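Ancestral congerin Con-anc (PDB 3AJY) probably binds beta-galactoside sugars, being a reconstructed ancestral fish galectin whose carbohydrate pocket holds a galactose and a glucose ring. Local coordinates at residues 31-36 with 88-93; 44-49 with 105-110; 78-83 with 99-104. One frame throughout, in Å; residues are numbered along the deposited sequence.

Contact 1: 31-36 with 88-93; sequences FSINVG and ITITFD
Ile33 meets both Ile88 and Ile90 in the middle of the galectin beta sandwich, where one strand of the six-stranded sugar-binding sheet faces a strand of the five-stranded sheet. The strand axes pass 10.4 Å apart, running roughly the same way at 26°, with no hydrogen bond between them; side chains alone fill the layer. The tight part is a straddle. CG1 of Ile33 lies 3.7 Å from CD1 of Ile88, while its other branch, CG2, rests 4.0 Å from CD1 of Ile90. CD1 lies roughly anti to CA in both partners, which carries it up to the opposite sheet. The side chains lie alongside each other, each running toward the other's strand. Toward one end the packing thins: CE2 of Phe31 is 4.4 Å from CD1 of Ile88, an oblique approach to a ring that also stacks on His48. Val20 of strand 18-24 also packs on Ile33 and Ile88. The outer face of strand 88-92 is quite different, since Thr89 and Thr91 are partly exposed and their hydroxyls pair with Thr19 OG1 and Lys16 O. On the far face of strand 31-35 the side chains are buried but polar: ND2 of Asn34 donates to OG of Ser32 at 3.2 Å, with that oxygen tilted 19° out of the amide plane.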
loop_
_atom_site.group_PDB
_atom_site.type_symbol
_atom_site.label_atom_id
_atom_site.label_comp_id
_atom_site.label_asym_id
_atom_site.label_seq_id
_atom_site.Cartn_x
_atom_site.Cartn_y
_atom_site.Cartn_z
ATOM N N PHE A 31 -13.187 -14.498 0.407
ATOM C CA PHE A 31 -12.283 -13.437 0.802
ATOM C C PHE A 31 -12.877 -12.112 0.358
ATOM O O PHE A 31 -13.627 -12.064 -0.630
ATOM C CB PHE A 31 -10.853 -13.674 0.277
ATOM C CG PHE A 31 -10.641 -13.241 -1.147
ATOM C CD1 PHE A 31 -11.043 -14.050 -2.199
ATOM C CD2 PHE A 31 -10.021 -12.023 -1.432
ATOM C CE1 PHE A 31 -10.839 -13.647 -3.533
ATOM C CE2 PHE A 31 -9.818 -11.616 -2.754
ATOM C CZ PHE A 31 -10.234 -12.430 -3.797
ATOM N N SER A 32 -12.570 -11.044 1.092
ATOM C CA SER A 32 -13.159 -9.731 0.828
ATOM C C SER A 32 -12.127 -8.631 0.709
ATOM O O SER A 32 -11.039 -8.699 1.280
ATOM C CB SER A 32 -14.201 -9.354 1.890
ATOM O OG SER A 32 -13.608 -9.248 3.170
ATOM N N ILE A 33 -12.470 -7.643 -0.110
ATOM C CA ILE A 33 -11.752 -6.390 -0.176
ATOM C C ILE A 33 -12.697 -5.371 0.412
ATOM O O ILE A 33 -13.873 -5.366 0.081
ATOM C CB ILE A 33 -11.374 -6.037 -1.644
ATOM C CG1 ILE A 33 -10.449 -7.122 -2.222
ATOM C CG2 ILE A 33 -10.757 -4.631 -1.726
ATOM C CD1 ILE A 33 -9.180 -7.440 -1.353
ATOM N N ASN A 34 -12.193 -4.545 1.322
ATOM C CA ASN A 34 -13.007 -3.569 2.031
ATOM C C ASN A 34 -12.390 -2.179 1.981
ATOM O O ASN A 34 -11.225 -1.993 2.317
ATOM C CB ASN A 34 -13.160 -3.996 3.491
ATOM C CG ASN A 34 -13.631 -5.410 3.616
ATOM O OD1 ASN A 34 -14.797 -5.714 3.356
ATOM N ND2 ASN A 34 -12.729 -6.296 4.001
ATOM N N VAL A 35 -13.175 -1.203 1.561
ATOM C CA VAL A 35 -12.685 0.154 1.541
ATOM C C VAL A 35 -13.704 1.098 2.171
ATOM O O VAL A 35 -14.897 0.994 1.909
ATOM C CB VAL A 35 -12.273 0.592 0.112
ATOM C CG1 VAL A 35 -11.099 -0.267 -0.382
ATOM C CG2 VAL A 35 -13.422 0.441 -0.855
ATOM N N GLY A 36 -13.218 2.003 3.018
ATOM C CA GLY A 36 -14.085 2.964 3.674
ATOM C C GLY A 36 -13.327 3.844 4.635
ATOM O O GLY A 36 -12.296 4.413 4.285
ATOM N N ILE A 88 -7.606 -7.089 -8.315
ATOM C CA ILE A 88 -8.824 -6.293 -8.409
ATOM C C ILE A 88 -8.461 -4.822 -8.496
ATOM O O ILE A 88 -7.590 -4.359 -7.780
ATOM C CB ILE A 88 -9.761 -6.556 -7.180
ATOM C CG1 ILE A 88 -10.112 -8.043 -7.088
ATOM C CG2 ILE A 88 -11.051 -5.762 -7.267
ATOM C CD1 ILE A 88 -10.566 -8.484 -5.680
ATOM N N THR A 89 -9.114 -4.087 -9.387
ATOM C CA THR A 89 -8.934 -2.620 -9.460
ATOM C C THR A 89 -10.262 -1.897 -9.228
ATOM O O THR A 89 -11.300 -2.263 -9.804
ATOM C CB THR A 89 -8.287 -2.187 -10.802
ATOM O OG1 THR A 89 -6.978 -2.771 -10.899
ATOM C CG2 THR A 89 -8.143 -0.670 -10.899
ATOM N N ILE A 90 -10.218 -0.874 -8.379
ATOM C CA ILE A 90 -11.408 -0.136 -7.957
ATOM C C ILE A 90 -11.183 1.356 -8.155
ATOM O O ILE A 90 -10.121 1.885 -7.840
ATOM C CB ILE A 90 -11.723 -0.353 -6.443
ATOM C CG1 ILE A 90 -11.873 -1.851 -6.119
ATOM C CG2 ILE A 90 -12.998 0.413 -6.056
ATOM C CD1 ILE A 90 -11.890 -2.167 -4.606
ATOM N N THR A 91 -12.186 2.029 -8.688
ATOM C CA THR A 91 -12.164 3.477 -8.764
ATOM C C THR A 91 -13.590 3.903 -8.524
ATOM O O THR A 91 -14.494 3.072 -8.564
ATOM C CB THR A 91 -11.642 3.998 -10.149
ATOM O OG1 THR A 91 -11.414 5.409 -10.065
ATOM C CG2 THR A 91 -12.637 3.735 -11.240
ATOM N N PHE A 92 -13.800 5.186 -8.290
ATOM C CA PHE A 92 -15.141 5.664 -8.015
ATOM C C PHE A 92 -15.352 7.131 -8.324
ATOM O O PHE A 92 -14.418 7.914 -8.287
ATOM C CB PHE A 92 -15.509 5.411 -6.546
ATOM C CG PHE A 92 -14.659 6.150 -5.561
ATOM C CD1 PHE A 92 -13.440 5.628 -5.146
ATOM C CD2 PHE A 92 -15.101 7.339 -4.997
ATOM C CE1 PHE A 92 -12.661 6.296 -4.226
ATOM C CE2 PHE A 92 -14.327 8.018 -4.062
ATOM C CZ PHE A 92 -13.103 7.499 -3.675
ATOM N N ASP A 93 -16.605 7.490 -8.584
ATOM C CA ASP A 93 -17.031 8.881 -8.535
ATOM C C ASP A 93 -18.025 9.091 -7.375
ATOM O O ASP A 93 -18.220 8.183 -6.537
ATOM C CB ASP A 93 -17.570 9.327 -9.899
ATOM C CG ASP A 93 -18.753 8.518 -10.353
ATOM O OD1 ASP A 93 -18.801 8.169 -11.555
ATOM O OD2 ASP A 93 -19.639 8.245 -9.512
#

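Contact 2: 44-49 with 105-110; sequences LHLDHR and HKLEFP. With GAL (beta-D-galactopyranose), chain C; BGC (beta-D-glucopyranose), chain B.
Leu44 and Phe109 touch across the sandwich, CD2 of the leucine lying 4.0 Å from CD2 of the ring, which receives it obliquely. Two residues along, CD1 of Leu46 reaches CD1 of Leu107 at 4.2 Å, a lighter contact; Ile99 of the neighbouring strand 96-101 touches both leucines and Leu44 as well. Strand 106-110 is an outer strand of its sheet, so the contact lies near an edge of the sandwich.

His45, between the two leucines, turns to the other face of its strand and can be followed outward. From CB, with CG anti to the backbone N (chi1 161°), the imidazole stands up toward the galactose. On one side of the ring ND1 is hydrogen-bonded to Asn34 OD1, a second-shell partner that helps fix its rotation. On the other, CD2 packs 3.6 Å from galactose C6. At the tip NE2 forms a hydrogen bond of 2.8 Å with galactose O4, which sits at the ring edge near its plane and 3.6 Å from CE1.

Arg49 works beside it. Its NH1 bonds Asp47 OD2 at 3.0 Å, nearly straight at 175° and in the guanidinium plane, using the anti lone pair of the carboxylate; its NH2 gives a 2.7 Å hydrogen bond to glucose O3. Arg30 and Asp55 add further salt bridges to Asp47 and Arg49. His45 bonded to the axial galactose O4, with Arg49 NH1 3.4 Å from that oxygen and Asp47 holding the guanidinium, is characteristic of the galectin carbohydrate-recognition site.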
loop_
_atom_site.group_PDB
_atom_site.type_symbol
_atom_site.label_atom_id
_atom_site.label_comp_id
_atom_site.label_asym_id
_atom_site.label_seq_id
_atom_site.Cartn_x
_atom_site.Cartn_y
_atom_site.Cartn_z
ATOM N N LEU A 44 -17.486 0.112 0.538
ATOM C CA LEU A 44 -17.508 -1.046 -0.365
ATOM C C LEU A 44 -16.906 -2.242 0.333
ATOM O O LEU A 44 -15.752 -2.203 0.727
ATOM C CB LEU A 44 -16.686 -0.799 -1.640
ATOM C CG LEU A 44 -17.061 -1.401 -3.003
ATOM C CD1 LEU A 44 -15.813 -1.640 -3.877
ATOM C CD2 LEU A 44 -17.937 -2.642 -2.961
ATOM N N HIS A 45 -17.702 -3.296 0.459
ATOM C CA HIS A 45 -17.245 -4.588 0.948
ATOM C C HIS A 45 -17.474 -5.512 -0.247
ATOM O O HIS A 45 -18.606 -5.720 -0.671
ATOM C CB HIS A 45 -18.093 -4.986 2.155
ATOM C CG HIS A 45 -18.064 -6.445 2.497
ATOM N ND1 HIS A 45 -16.965 -7.056 3.070
ATOM C CD2 HIS A 45 -19.033 -7.394 2.441
ATOM C CE1 HIS A 45 -17.249 -8.329 3.318
ATOM N NE2 HIS A 45 -18.496 -8.559 2.945
ATOM N N LEU A 46 -16.393 -6.054 -0.789
ATOM C CA LEU A 46 -16.462 -6.914 -1.936
ATOM C C LEU A 46 -16.103 -8.341 -1.511
ATOM O O LEU A 46 -14.929 -8.680 -1.398
ATOM C CB LEU A 46 -15.510 -6.344 -3.005
ATOM C CG LEU A 46 -15.383 -6.903 -4.409
ATOM C CD1 LEU A 46 -16.649 -6.629 -5.237
ATOM C CD2 LEU A 46 -14.141 -6.257 -5.070
ATOM N N ASP A 47 -17.119 -9.172 -1.271
ATOM C CA ASP A 47 -16.916 -10.509 -0.699
ATOM C C ASP A 47 -17.040 -11.560 -1.790
ATOM O O ASP A 47 -18.104 -11.711 -2.393
ATOM C CB ASP A 47 -17.941 -10.779 0.420
ATOM C CG ASP A 47 -17.464 -11.823 1.444
ATOM O OD1 ASP A 47 -16.244 -12.027 1.591
ATOM O OD2 ASP A 47 -18.322 -12.436 2.135
ATOM N N HIS A 48 -15.948 -12.271 -2.051
ATOM C CA HIS A 48 -15.910 -13.309 -3.082
ATOM C C HIS A 48 -16.094 -14.644 -2.418
ATOM O O HIS A 48 -15.179 -15.180 -1.792
ATOM C CB HIS A 48 -14.591 -13.272 -3.829
ATOM C CG HIS A 48 -14.190 -11.888 -4.237
ATOM N ND1 HIS A 48 -13.528 -11.025 -3.389
ATOM C CD2 HIS A 48 -14.394 -11.206 -5.389
ATOM C CE1 HIS A 48 -13.315 -9.879 -4.012
ATOM N NE2 HIS A 48 -13.832 -9.961 -5.228
ATOM N N ARG A 49 -17.298 -15.168 -2.556
ATOM C CA ARG A 49 -17.698 -16.347 -1.815
ATOM C C ARG A 49 -17.665 -17.565 -2.722
ATOM O O ARG A 49 -18.522 -17.738 -3.594
ATOM C CB ARG A 49 -19.085 -16.141 -1.198
ATOM C CG ARG A 49 -19.351 -14.716 -0.832
ATOM C CD ARG A 49 -19.744 -14.453 0.589
ATOM N NE ARG A 49 -21.173 -14.459 0.795
ATOM C CZ ARG A 49 -21.858 -13.697 1.659
ATOM N NH1 ARG A 49 -21.287 -12.765 2.412
ATOM N NH2 ARG A 49 -23.161 -13.871 1.750
ATOM N N HIS A 105 -13.982 -8.914 -16.141
ATOM C CA HIS A 105 -15.335 -8.730 -15.628
ATOM C C HIS A 105 -15.423 -7.426 -14.849
ATOM O O HIS A 105 -14.471 -7.048 -14.163
ATOM C CB HIS A 105 -15.751 -9.880 -14.713
ATOM C CG HIS A 105 -16.290 -11.073 -15.441
ATOM N ND1 HIS A 105 -15.969 -12.367 -15.090
ATOM C CD2 HIS A 105 -17.136 -11.169 -16.500
ATOM C CE1 HIS A 105 -16.595 -13.209 -15.897
ATOM N NE2 HIS A 105 -17.306 -12.507 -16.765
ATOM N N LYS A 106 -16.569 -6.757 -14.954
ATOM C CA LYS A 106 -16.756 -5.463 -14.333
ATOM C C LYS A 106 -18.040 -5.400 -13.513
ATOM O O LYS A 106 -19.051 -5.994 -13.878
ATOM C CB LYS A 106 -16.698 -4.350 -15.383
ATOM C CG LYS A 106 -15.265 -4.015 -15.784
ATOM C CD LYS A 106 -15.193 -3.021 -16.931
ATOM C CE LYS A 106 -13.748 -2.656 -17.251
ATOM N NZ LYS A 106 -13.613 -2.387 -18.724
ATOM N N LEU A 107 -17.965 -4.690 -12.394
ATOM C CA LEU A 107 -19.085 -4.512 -11.485
ATOM C C LEU A 107 -19.227 -3.045 -11.130
ATOM O O LEU A 107 -18.287 -2.265 -11.283
ATOM C CB LEU A 107 -18.868 -5.310 -10.186
ATOM C CG LEU A 107 -18.580 -6.806 -10.256
ATOM C CD1 LEU A 107 -18.614 -7.386 -8.847
ATOM C CD2 LEU A 107 -19.601 -7.503 -11.135
ATOM N N GLU A 108 -20.410 -2.686 -10.641
ATOM C CA GLU A 108 -20.672 -1.352 -10.135
ATOM C C GLU A 108 -21.469 -1.447 -8.848
ATOM O O GLU A 108 -22.236 -2.386 -8.645
ATOM C CB GLU A 108 -21.439 -0.524 -11.167
ATOM C CG GLU A 108 -20.698 -0.338 -12.470
ATOM C CD GLU A 108 -21.454 0.546 -13.459
ATOM O OE1 GLU A 108 -20.842 0.898 -14.494
ATOM O OE2 GLU A 108 -22.641 0.878 -13.197
ATOM N N PHE A 109 -21.295 -0.454 -7.992
ATOM C CA PHE A 109 -21.943 -0.415 -6.689
ATOM C C PHE A 109 -22.146 1.036 -6.333
ATOM O O PHE A 109 -21.235 1.841 -6.484
ATOM C CB PHE A 109 -21.068 -1.114 -5.628
ATOM C CG PHE A 109 -21.778 -1.352 -4.305
ATOM C CD1 PHE A 109 -22.769 -2.313 -4.199
ATOM C CD2 PHE A 109 -21.433 -0.621 -3.178
ATOM C CE1 PHE A 109 -23.430 -2.542 -2.995
ATOM C CE2 PHE A 109 -22.088 -0.832 -1.954
ATOM C CZ PHE A 109 -23.089 -1.794 -1.870
ATOM N N PRO A 110 -23.348 1.389 -5.871
ATOM C CA PRO A 110 -23.597 2.749 -5.404
ATOM C C PRO A 110 -22.619 3.289 -4.353
ATOM O O PRO A 110 -22.227 2.580 -3.417
ATOM C CB PRO A 110 -25.016 2.682 -4.821
ATOM C CG PRO A 110 -25.362 1.216 -4.728
ATOM C CD PRO A 110 -24.554 0.543 -5.792
HETATM C C1 GAL C . -22.750 -11.402 6.183
HETATM C C2 GAL C . -21.344 -11.806 6.614
HETATM C C3 GAL C . -20.444 -10.582 6.764
HETATM C C4 GAL C . -20.517 -9.718 5.499
HETATM C C5 GAL C . -21.974 -9.377 5.171
HETATM C C6 GAL C . -22.141 -8.514 3.908
HETATM O O2 GAL C . -21.411 -12.505 7.834
HETATM O O3 GAL C . -19.121 -11.036 6.981
HETATM O O4 GAL C . -19.922 -10.412 4.418
HETATM O O5 GAL C . -22.730 -10.565 5.034
HETATM O O6 GAL C . -23.506 -8.149 3.748
HETATM C C2 BGC B . -26.747 -13.151 4.236
HETATM C C3 BGC B . -25.240 -13.075 4.424
HETATM C C4 BGC B . -24.853 -12.409 5.757
HETATM C C5 BGC B . -25.641 -13.095 6.883
HETATM C C6 BGC B . -25.394 -12.571 8.296
HETATM C C1 BGC B . -27.350 -13.778 5.486
HETATM O O1 BGC B . -28.739 -13.778 5.362
HETATM O O2 BGC B . -27.052 -13.942 3.105
HETATM O O3 BGC B . -24.734 -12.374 3.325
HETATM O O4 BGC B . -23.474 -12.619 5.965
HETATM O O5 BGC B . -27.011 -12.977 6.595
HETATM O O6 BGC B . -25.676 -11.189 8.289
#

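Contact 3: 78-83 with 99-104; sequences FPFSAG and IELLDG
Pro79 and Leu101 make the main apolar contact, with CD of the proline ring 3.6 Å from CD1 of the leucine and the two side chains crossing at about a right angle. Leu101 keeps CG anti to its carbonyl carbon, and CD1 is anti to CA (chi2 180°), which sends it to the proline while CD2 turns to Phe80, approaching CZ of that ring obliquely at 4.2 Å. Within the loop itself, CG of Pro79 sits 4.2 Å above the plane of the Phe80 ring, over its centre, so that one face of the phenylalanine is covered by the residue just before it.

Aromatic contacts join the loop to the core: Phe80 meets His48 and Phe31 edge-to-face, and Phe78 meets Phe50 in the same way. In the galectin jellyroll sandwich, residues 78-83 belong to the connection that leaves strand 68-75 of the sugar-binding sheet and enters strand 85-92 of the other sheet, and its aromatic residues pack against strand 41-52 at this end of the sandwich. The opposing residues 101-104 form the tip of the hairpin joining strands 96-101 and 106-110.

No hydrogen bond links the two segments; the hairpin has its own. Gly104 N donates to Leu101 O at 3.0 Å, closing a type I beta turn, and Gly104 continues with a positive phi of 82°, which suits glycine. The Asp103 carboxylate leans on the proline, OD1 lying 3.4 Å from CB of Pro79 as a packing contact, while OD2 accepts a hydrogen bond from the backbone N of His105.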
loop_
_atom_site.group_PDB
_atom_site.type_symbol
_atom_site.label_atom_id
_atom_site.label_comp_id
_atom_site.label_asym_id
_atom_site.label_seq_id
_atom_site.Cartn_x
_atom_site.Cartn_y
_atom_site.Cartn_z
ATOM N N PHE A 78 -17.525 -14.749 -11.523
ATOM C CA PHE A 78 -16.606 -15.261 -10.532
ATOM C C PHE A 78 -15.351 -15.890 -11.134
ATOM O O PHE A 78 -15.325 -17.094 -11.411
ATOM C CB PHE A 78 -17.351 -16.256 -9.626
ATOM C CG PHE A 78 -16.730 -16.416 -8.280
ATOM C CD1 PHE A 78 -15.774 -17.400 -8.058
ATOM C CD2 PHE A 78 -17.098 -15.581 -7.228
ATOM C CE1 PHE A 78 -15.196 -17.545 -6.810
ATOM C CE2 PHE A 78 -16.530 -15.730 -5.982
ATOM C CZ PHE A 78 -15.575 -16.711 -5.775
ATOM N N PRO A 79 -14.296 -15.080 -11.349
ATOM C CA PRO A 79 -13.101 -15.596 -12.001
ATOM C C PRO A 79 -12.068 -16.216 -11.062
ATOM O O PRO A 79 -10.989 -16.603 -11.513
ATOM C CB PRO A 79 -12.511 -14.350 -12.676
ATOM C CG PRO A 79 -12.903 -13.229 -11.812
ATOM C CD PRO A 79 -14.167 -13.646 -11.050
ATOM N N PHE A 80 -12.398 -16.330 -9.779
ATOM C CA PHE A 80 -11.407 -16.725 -8.782
ATOM C C PHE A 80 -11.414 -18.215 -8.449
ATOM O O PHE A 80 -12.444 -18.870 -8.560
ATOM C CB PHE A 80 -11.595 -15.884 -7.514
ATOM C CG PHE A 80 -11.403 -14.408 -7.741
ATOM C CD1 PHE A 80 -10.237 -13.930 -8.340
ATOM C CD2 PHE A 80 -12.391 -13.502 -7.378
ATOM C CE1 PHE A 80 -10.052 -12.579 -8.556
ATOM C CE2 PHE A 80 -12.213 -12.139 -7.584
ATOM C CZ PHE A 80 -11.040 -11.677 -8.162
ATOM N N SER A 81 -10.252 -18.735 -8.052
ATOM C CA SER A 81 -10.107 -20.129 -7.594
ATOM C C SER A 81 -9.187 -20.226 -6.387
ATOM O O SER A 81 -8.202 -19.493 -6.303
ATOM C CB SER A 81 -9.516 -20.999 -8.706
ATOM O OG SER A 81 -10.308 -20.924 -9.876
ATOM N N ALA A 82 -9.485 -21.155 -5.480
ATOM C CA ALA A 82 -8.623 -21.416 -4.325
ATOM C C ALA A 82 -7.175 -21.599 -4.766
ATOM O O ALA A 82 -6.912 -22.213 -5.803
ATOM C CB ALA A 82 -9.109 -22.655 -3.555
ATOM N N GLY A 83 -6.248 -21.053 -3.987
ATOM C CA GLY A 83 -4.818 -21.195 -4.245
ATOM C C GLY A 83 -4.199 -20.352 -5.369
ATOM O O GLY A 83 -2.989 -20.425 -5.608
ATOM N N ILE A 99 -15.636 -1.516 -10.356
ATOM C CA ILE A 99 -14.741 -2.607 -9.973
ATOM C C ILE A 99 -14.391 -3.479 -11.196
ATOM O O ILE A 99 -15.295 -3.978 -11.869
ATOM C CB ILE A 99 -15.402 -3.501 -8.891
ATOM C CG1 ILE A 99 -15.809 -2.689 -7.651
ATOM C CG2 ILE A 99 -14.483 -4.639 -8.506
ATOM C CD1 ILE A 99 -17.308 -2.508 -7.461
ATOM N N GLU A 100 -13.097 -3.659 -11.473
ATOM C CA GLU A 100 -12.641 -4.571 -12.536
ATOM C C GLU A 100 -11.876 -5.773 -11.982
ATOM O O GLU A 100 -10.889 -5.622 -11.268
ATOM C CB GLU A 100 -11.787 -3.859 -13.596
ATOM C CG GLU A 100 -11.409 -4.771 -14.794
ATOM C CD GLU A 100 -10.616 -4.054 -15.893
ATOM O OE1 GLU A 100 -9.916 -3.055 -15.593
ATOM O OE2 GLU A 100 -10.695 -4.493 -17.072
ATOM N N LEU A 101 -12.346 -6.965 -12.328
ATOM C CA LEU A 101 -11.682 -8.211 -11.957
ATOM C C LEU A 101 -10.662 -8.627 -13.031
ATOM O O LEU A 101 -10.665 -8.094 -14.161
ATOM C CB LEU A 101 -12.720 -9.302 -11.718
ATOM C CG LEU A 101 -13.882 -8.940 -10.775
ATOM C CD1 LEU A 101 -14.842 -10.122 -10.635
ATOM C CD2 LEU A 101 -13.437 -8.441 -9.384
ATOM N N LEU A 102 -9.788 -9.574 -12.688
ATOM C CA LEU A 102 -8.640 -9.874 -13.547
ATOM C C LEU A 102 -8.991 -10.471 -14.921
ATOM O O LEU A 102 -8.197 -10.398 -15.859
ATOM C CB LEU A 102 -7.610 -10.751 -12.811
ATOM C CG LEU A 102 -6.198 -10.797 -13.428
ATOM C CD1 LEU A 102 -5.536 -9.422 -13.445
ATOM C CD2 LEU A 102 -5.303 -11.834 -12.735
ATOM N N ASP A 103 -10.171 -11.058 -15.042
ATOM C CA ASP A 103 -10.602 -11.622 -16.312
ATOM C C ASP A 103 -11.364 -10.593 -17.165
ATOM O O ASP A 103 -12.029 -10.955 -18.125
ATOM C CB ASP A 103 -11.480 -12.852 -16.050
ATOM C CG ASP A 103 -12.876 -12.489 -15.527
ATOM O OD1 ASP A 103 -13.784 -13.328 -15.682
ATOM O OD2 ASP A 103 -13.080 -11.384 -14.962
ATOM N N GLY A 104 -11.288 -9.321 -16.789
ATOM C CA GLY A 104 -12.032 -8.267 -17.468
ATOM C C GLY A 104 -13.485 -8.093 -17.066
ATOM O O GLY A 104 -14.168 -7.231 -17.602
#

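Overall arrangement
All three contacts lie in one galectin sandwich. Contacts 1 and 2 join its two sheets, with centres about 7 Å apart, and use neighbouring strands, 30-35 and 41-52, of the sugar-binding sheet. Contact 3 sits at one end of the core, centre about 11 Å from that of contact 2 and 13 Å from that of contact 1. Strands 85-92, 96-101 and 106-110, adjacent in the other sheet, link the three. Along the chain the order is 31-36, 44-49, 78-83, 88-93, 99-104, 105-110, so the segments of contact 1 alternate with those of each other contact. Contact 2 packs the inner face of strand 41-52, whose other face carries glycan-binding residues.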